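Local coordinates for lysozyme inhibitor LprI-like N-terminal domain-containing protein (Pseudomonas putida, PDB 3GI7) that is of unknown function but is a secreted, all-helical member of the LprI-like family and may inhibit lysozyme, at residues A61-K64 / V65-Q68; A23-N26 / K27-E31; D101-A104 / E105-R108. All blocks are in the same frame, centred on the assembly; numbering follows the deposited sequence.

Interaction 1: residues A61-K64 / V65-Q68; sequences AAEK and VWSQ
Ser-67 and Gln-68 both turn donors onto the carbonyl of Lys-64 in this stretch of alpha-helix, the middle of helix 55-77 in a three-helix fold. The backbone bonds run from residue i+4 to residue i: Val-65 N to Ala-61 O, Trp-66 N to Ala-62 O at 2.9 Å, Ser-67 N to Glu-63 O and Gln-68 N to Lys-64 O. The last is long, 3.3 Å from N to O, and the same oxygen takes a second, shorter bond, 2.8 Å from Ser-67 OG to Lys-64 O. Both donors reach that oxygen from the same face of the carbonyl plane, the hydroxyl at a C=O...OG angle of 128°. The hydroxyl can fold back one turn because OG stands between the backbone N and the carbonyl carbon (chi1 75°). With the hydroxyl gone, as in an alanine here, Lys-64 O would probably keep only backbone N-H donors from this turn, and a bound sulfate, probably from the crystallisation liquor and about 3 Å from the serine side chain, would lose a polar neighbour. Glu-63 and Trp-66 run side by side, carboxylate and indole planes 21° apart. Glu-63 OE1 is satisfied by a salt bridge to Arg-103 NE on helix 86-111, while OE2 lies against the six-membered part of the indole. The indole itself reaches Leu-34 of helix 17-49 and Ser-100 and Arg-103 of helix 86-111; Leu-69 of the second subunit packs on both Val-65 and Trp-66. The aliphatic chain of Lys-64 passes Gln-68, with Lys-64 CG 3.9 Å from Gln-68 NE2. Val-65 CG2, placed beside its own backbone N, rests 3.3 Å from Ala-61 O.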
loop_
_atom_site.group_PDB
_atom_site.type_symbol
_atom_site.label_atom_id
_atom_site.label_comp_id
_atom_site.label_asym_id
_atom_site.label_seq_id
_atom_site.Cartn_x
_atom_site.Cartn_y
_atom_site.Cartn_z
ATOM N N ALA A 61 13.206 10.393 -13.302
ATOM C CA ALA A 61 12.887 9.360 -14.287
ATOM C C ALA A 61 11.840 8.381 -13.750
ATOM O O ALA A 61 10.898 8.029 -14.456
ATOM C CB ALA A 61 14.146 8.601 -14.745
ATOM N N ALA A 62 12.029 7.937 -12.508
ATOM C CA ALA A 62 11.081 7.021 -11.849
ATOM C C ALA A 62 9.697 7.643 -11.768
ATOM O O ALA A 62 8.695 6.995 -12.077
ATOM C CB ALA A 62 11.584 6.644 -10.440
ATOM N N GLU A 63 9.626 8.905 -11.372
ATOM C CA GLU A 63 8.336 9.556 -11.215
ATOM C C GLU A 63 7.619 9.704 -12.567
ATOM O O GLU A 63 6.394 9.532 -12.648
ATOM C CB GLU A 63 8.480 10.913 -10.536
ATOM C CG GLU A 63 7.167 11.507 -10.083
ATOM C CD GLU A 63 6.517 10.785 -8.886
ATOM O OE1 GLU A 63 7.102 9.816 -8.350
ATOM O OE2 GLU A 63 5.395 11.226 -8.489
ATOM N N LYS A 64 8.381 9.935 -13.619
ATOM C CA LYS A 64 7.828 9.955 -14.968
ATOM C C LYS A 64 7.213 8.626 -15.387
ATOM O O LYS A 64 6.116 8.583 -15.939
ATOM C CB LYS A 64 8.873 10.449 -15.970
ATOM C CG LYS A 64 8.348 10.573 -17.371
ATOM C CD LYS A 64 9.428 11.061 -18.358
ATOM C CE LYS A 64 8.869 11.180 -19.784
ATOM N NZ LYS A 64 9.841 11.847 -20.712
ATOM N N VAL A 65 7.933 7.533 -15.173
ATOM C CA VAL A 65 7.403 6.225 -15.480
ATOM C C VAL A 65 6.161 5.961 -14.590
ATOM O O VAL A 65 5.169 5.400 -15.055
ATOM C CB VAL A 65 8.441 5.109 -15.286
ATOM C CG1 VAL A 65 7.817 3.720 -15.714
ATOM C CG2 VAL A 65 9.703 5.405 -16.056
ATOM N N TRP A 66 6.210 6.361 -13.328
ATOM C CA TRP A 66 5.078 6.172 -12.413
ATOM C C TRP A 66 3.801 6.815 -12.985
ATOM O O TRP A 66 2.677 6.256 -12.904
ATOM C CB TRP A 66 5.379 6.719 -10.988
ATOM C CG TRP A 66 4.115 6.692 -10.172
ATOM C CD1 TRP A 66 3.608 5.604 -9.492
ATOM C CD2 TRP A 66 3.143 7.721 -10.032
ATOM N NE1 TRP A 66 2.409 5.915 -8.917
ATOM C CE2 TRP A 66 2.087 7.203 -9.243
ATOM C CE3 TRP A 66 3.056 9.037 -10.491
ATOM C CZ2 TRP A 66 0.970 7.969 -8.880
ATOM C CZ3 TRP A 66 1.949 9.781 -10.125
ATOM C CH2 TRP A 66 0.921 9.246 -9.346
ATOM N N SER A 67 3.946 8.008 -13.541
ATOM C CA SER A 67 2.767 8.713 -14.065
ATOM C C SER A 67 2.202 7.946 -15.264
ATOM O O SER A 67 0.972 7.904 -15.458
ATOM C CB SER A 67 3.125 10.180 -14.349
ATOM O OG SER A 67 3.888 10.243 -15.522
ATOM N N GLN A 68 3.082 7.331 -16.072
ATOM C CA GLN A 68 2.626 6.478 -17.162
ATOM C C GLN A 68 1.902 5.258 -16.631
ATOM O O GLN A 68 0.861 4.854 -17.179
ATOM C CB GLN A 68 3.779 6.064 -18.053
ATOM C CG GLN A 68 4.516 7.202 -18.739
ATOM C CD GLN A 68 5.859 6.735 -19.305
ATOM O OE1 GLN A 68 6.026 5.555 -19.619
ATOM N NE2 GLN A 68 6.821 7.636 -19.385
#

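Interaction 2: residues A23-N26 / K27-E31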
loop_
_atom_site.group_PDB
_atom_site.type_symbol
_atom_site.label_atom_id
_atom_site.label_comp_id
_atom_site.label_asym_id
_atom_site.label_seq_id
_atom_site.Cartn_x
_atom_site.Cartn_y
_atom_site.Cartn_z
ATOM N N ALA A 23 -15.175 13.978 -6.240
ATOM C CA ALA A 23 -14.196 13.095 -6.894
ATOM C C ALA A 23 -13.185 13.933 -7.688
ATOM O O ALA A 23 -11.983 13.691 -7.586
ATOM C CB ALA A 23 -14.903 12.029 -7.804
ATOM N N ALA A 24 -13.649 14.919 -8.443
ATOM C CA ALA A 24 -12.734 15.793 -9.208
ATOM C C ALA A 24 -11.892 16.632 -8.278
ATOM O O ALA A 24 -10.671 16.767 -8.435
ATOM C CB ALA A 24 -13.516 16.704 -10.197
ATOM N N PHE A 25 -12.539 17.185 -7.270
ATOM C CA PHE A 25 -11.822 18.034 -6.326
ATOM C C PHE A 25 -10.735 17.258 -5.554
ATOM O O PHE A 25 -9.613 17.729 -5.386
ATOM C CB PHE A 25 -12.819 18.673 -5.345
ATOM C CG PHE A 25 -12.191 19.678 -4.444
ATOM C CD1 PHE A 25 -11.665 19.296 -3.233
ATOM C CD2 PHE A 25 -12.132 21.012 -4.813
ATOM C CE1 PHE A 25 -11.055 20.226 -2.405
ATOM C CE2 PHE A 25 -11.555 21.965 -3.957
ATOM C CZ PHE A 25 -11.009 21.556 -2.769
ATOM N N ASN A 26 -11.066 16.063 -5.079
ATOM C CA ASN A 26 -10.112 15.300 -4.318
ATOM C C ASN A 26 -8.949 14.750 -5.167
ATOM O O ASN A 26 -7.844 14.550 -4.653
ATOM C CB ASN A 26 -10.846 14.217 -3.528
ATOM C CG ASN A 26 -11.766 14.803 -2.446
ATOM O OD1 ASN A 26 -11.432 15.793 -1.748
ATOM N ND2 ASN A 26 -12.906 14.155 -2.260
ATOM N N LYS A 27 -9.174 14.540 -6.453
ATOM C CA LYS A 27 -8.075 14.249 -7.373
ATOM C C LYS A 27 -7.096 15.424 -7.404
ATOM O O LYS A 27 -5.879 15.222 -7.377
ATOM C CB LYS A 27 -8.577 13.984 -8.789
ATOM C CG LYS A 27 -7.387 13.953 -9.823
ATOM C CD LYS A 27 -7.735 13.703 -11.231
ATOM C CE LYS A 27 -8.419 14.855 -11.879
ATOM N NZ LYS A 27 -8.820 14.436 -13.263
ATOM N N GLN A 28 -7.607 16.661 -7.448
ATOM C CA GLN A 28 -6.704 17.810 -7.442
ATOM C C GLN A 28 -5.938 17.910 -6.130
ATOM O O GLN A 28 -4.750 18.208 -6.110
ATOM C CB GLN A 28 -7.447 19.111 -7.692
ATOM C CG GLN A 28 -8.030 19.216 -9.093
ATOM C CD GLN A 28 -8.887 20.437 -9.250
ATOM O OE1 GLN A 28 -10.097 20.326 -9.433
ATOM N NE2 GLN A 28 -8.275 21.619 -9.150
ATOM N N VAL A 29 -6.612 17.705 -5.016
ATOM C CA VAL A 29 -5.938 17.758 -3.723
ATOM C C VAL A 29 -4.823 16.675 -3.660
ATOM O O VAL A 29 -3.686 16.932 -3.207
ATOM C CB VAL A 29 -6.940 17.517 -2.581
ATOM C CG1 VAL A 29 -6.209 17.299 -1.230
ATOM C CG2 VAL A 29 -7.975 18.655 -2.502
ATOM N N ALA A 30 -5.151 15.465 -4.105
ATOM C CA ALA A 30 -4.208 14.340 -4.036
ATOM C C ALA A 30 -2.984 14.651 -4.911
ATOM O O ALA A 30 -1.842 14.365 -4.537
ATOM C CB ALA A 30 -4.901 13.057 -4.482
ATOM N N GLU A 31 -3.211 15.226 -6.073
ATOM C CA GLU A 31 -2.114 15.569 -6.966
ATOM C C GLU A 31 -1.235 16.670 -6.370
ATOM O O GLU A 31 -0.004 16.620 -6.541
ATOM C CB GLU A 31 -2.590 15.919 -8.402
ATOM C CG GLU A 31 -3.174 14.680 -9.086
ATOM C CD GLU A 31 -3.388 14.755 -10.579
ATOM O OE1 GLU A 31 -3.923 15.778 -11.002
ATOM O OE2 GLU A 31 -3.015 13.766 -11.301
#
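The Phe-25 ring meets Val-29 CG2 obliquely, neither squarely over a face nor at the rim, while in one of its two conformers, and so with some doubt, Asn-26 OD1 lies at the ring edge, in its plane. Phe-25 CE1 is the ring atom nearest the valine, 3.5 Å from Val-29 CG2, and CD1 follows at 3.8 Å from the same methyl. With CG of Phe-25 anti to the backbone N (chi1 -173°), the ring is carried beside its own carbonyl, which brings CE1 and CD1 alongside Val-29. Val-29 CG2 touches both the ring and Phe-25 O, the latter at 3.4 Å. Beneath this pair run the i+4 to i bonds of helix 17-49: Val-29 N to Phe-25 O, 3.0 Å, and Ala-30 N to Asn-26 O, 2.9 Å. Lys-27 N and Gln-28 N bond in the same way to Ala-23 O and Ala-24 O. Lys-27 sends its ammonium off to Asn-93 OD1 on helix 86-111, and Gln-18 of the third subunit packs on Phe-25. The chemistry thus divides: an apolar ring and methyl meet alongside the helix, the main-chain polar atoms are paired by the helix itself, and the lysine's ammonium is hydrogen-bonded to a neutral amide oxygen on the neighbouring helix.

Interaction 3: residues D101-A104 / E105-R108; sequences DERA and EYLR
Glu-105 begins the next turn of helix 86-111, an alpha-helix of the three-helix fold, its N bonded to Asp-101 O at 3.0 Å. Its chain leads away from that turn, and Ser-109 of the fourth subunit packs on it. Tyr-106 N takes Glu-102 O, and the phenol ring runs alongside Arg-103, CD2 lying over one guanidinium face, 3.5 Å from Arg-103 NH1, with the two planes 37° apart. Arg-103 NH1 makes a salt bridge with Asp-73 OD2 of the second subunit, and Tyr-106 OH a hydrogen bond with Glu-77 OE2 of that subunit. The bend of Arg-103 at chi2 (66°) brings its guanidinium alongside the tyrosine. Leu-107 N binds Arg-103 O at 2.9 Å, while its side chain crosses the arginine at a slant, Leu-107 CD2 4.0 Å from Arg-103 NE, and packs on Leu-34 and Leu-41 of helix 17-49. Arg-108 N closes the series on Ala-104 O, and in one of two conformers its guanidinium folds back so that this oxygen lies over one face. In that same conformer a water at the guanidinium edge, in plane, accepts from Arg-108 NH1 (3.1 Å) and donates to Asp-101 O (2.7 Å).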
loop_
_atom_site.group_PDB
_atom_site.type_symbol
_atom_site.label_atom_id
_atom_site.label_comp_id
_atom_site.label_asym_id
_atom_site.label_seq_id
_atom_site.Cartn_x
_atom_site.Cartn_y
_atom_site.Cartn_z
ATOM N N ASP A 101 -2.085 9.135 -3.738
ATOM C CA ASP A 101 -1.888 9.045 -2.278
ATOM C C ASP A 101 -0.863 7.992 -1.955
ATOM O O ASP A 101 -0.011 8.223 -1.083
ATOM C CB ASP A 101 -3.184 8.683 -1.540
ATOM C CG ASP A 101 -4.215 9.794 -1.546
ATOM O OD1 ASP A 101 -3.851 10.971 -1.805
ATOM O OD2 ASP A 101 -5.402 9.440 -1.233
ATOM N N GLU A 102 -0.975 6.828 -2.600
ATOM C CA GLU A 102 -0.034 5.744 -2.361
ATOM C C GLU A 102 1.395 6.142 -2.800
ATOM O O GLU A 102 2.354 5.806 -2.119
ATOM C CB GLU A 102 -0.489 4.441 -3.024
ATOM C CG GLU A 102 -1.800 3.910 -2.446
ATOM C CD GLU A 102 -2.447 2.879 -3.349
ATOM O OE1 GLU A 102 -1.945 2.683 -4.471
ATOM O OE2 GLU A 102 -3.421 2.224 -2.919
ATOM N N ARG A 103 1.524 6.853 -3.917
ATOM C CA ARG A 103 2.839 7.314 -4.395
ATOM C C ARG A 103 3.418 8.331 -3.432
ATOM O O ARG A 103 4.625 8.308 -3.134
ATOM C CB ARG A 103 2.775 7.898 -5.813
ATOM C CG ARG A 103 4.171 8.205 -6.383
ATOM C CD ARG A 103 4.981 6.961 -6.590
ATOM N NE ARG A 103 6.235 7.287 -7.243
ATOM C CZ ARG A 103 7.146 6.363 -7.551
ATOM N NH1 ARG A 103 6.930 5.081 -7.288
ATOM N NH2 ARG A 103 8.273 6.748 -8.117
ATOM N N ALA A 104 2.576 9.203 -2.891
ATOM C CA ALA A 104 3.024 10.203 -1.966
ATOM C C ALA A 104 3.583 9.538 -0.715
ATOM O O ALA A 104 4.630 9.952 -0.199
ATOM C CB ALA A 104 1.899 11.198 -1.608
ATOM N N GLU A 105 2.875 8.519 -0.206
ATOM C CA GLU A 105 3.363 7.779 0.945
ATOM C C GLU A 105 4.726 7.120 0.658
ATOM O O GLU A 105 5.634 7.172 1.468
ATOM C CB GLU A 105 2.378 6.716 1.390
ATOM C CG GLU A 105 2.865 5.978 2.589
ATOM C CD GLU A 105 1.955 4.853 3.040
ATOM O OE1 GLU A 105 0.746 5.113 3.122
ATOM O OE2 GLU A 105 2.497 3.783 3.410
ATOM N N TYR A 106 4.853 6.501 -0.494
ATOM C CA TYR A 106 6.102 5.893 -0.868
ATOM C C TYR A 106 7.264 6.915 -0.926
ATOM O O TYR A 106 8.341 6.662 -0.445
ATOM C CB TYR A 106 5.931 5.217 -2.226
ATOM C CG TYR A 106 7.204 4.640 -2.782
ATOM C CD1 TYR A 106 7.842 3.591 -2.135
ATOM C CD2 TYR A 106 7.818 5.203 -3.900
ATOM C CE1 TYR A 106 9.031 3.062 -2.631
ATOM C CE2 TYR A 106 8.993 4.677 -4.418
ATOM C CZ TYR A 106 9.608 3.623 -3.766
ATOM O OH TYR A 106 10.780 3.075 -4.243
ATOM N N LEU A 107 7.028 8.076 -1.520
ATOM C CA LEU A 107 8.086 9.113 -1.633
ATOM C C LEU A 107 8.481 9.652 -0.256
ATOM O O LEU A 107 9.653 9.879 0.029
ATOM C CB LEU A 107 7.593 10.243 -2.543
ATOM C CG LEU A 107 7.375 9.857 -4.015
ATOM C CD1 LEU A 107 6.973 11.145 -4.787
ATOM C CD2 LEU A 107 8.581 9.150 -4.643
ATOM N N ARG A 108 7.505 9.851 0.619
ATOM C CA ARG A 108 7.801 10.202 2.003
ATOM C C ARG A 108 8.672 9.147 2.670
ATOM O O ARG A 108 9.605 9.480 3.397
ATOM C CB ARG A 108 6.530 10.389 2.810
ATOM C CG ARG A 108 5.633 11.545 2.308
ATOM C CD ARG A 108 4.493 11.864 3.257
ATOM N NE ARG A 108 3.560 12.792 2.634
ATOM C CZ ARG A 108 2.399 12.411 2.090
ATOM N NH1 ARG A 108 2.019 11.129 2.131
ATOM N NH2 ARG A 108 1.610 13.302 1.494
HETATM O O HOH W 1 -0.541 9.823 1.087
#

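Overall arrangement
The three contacts sit on the three helices of one bundle, and interaction 3 on helix 86-111 touches both others. Interactions 1 and 3, centres about 13 Å apart, are joined by the salt bridge Glu-63 OE1 to Arg-103 NE (2.9 Å) and by Trp-66 CD1 against Arg-103 CD (3.5 Å). Unidentified ligand atoms, probably from the crystallisation liquor, lie about 4 Å from the Trp-66 side chain and about 3 Å from that of Arg-103, and the second subunit packs against both contacts. Interaction 2 meets interaction 3 where Ala-30 CB touches Asp-101 OD1 (3.6 Å), and both border the third subunit. Interactions 1 and 2 lie on opposite sides of the chain's centre, about 19 Å between centres, without touching.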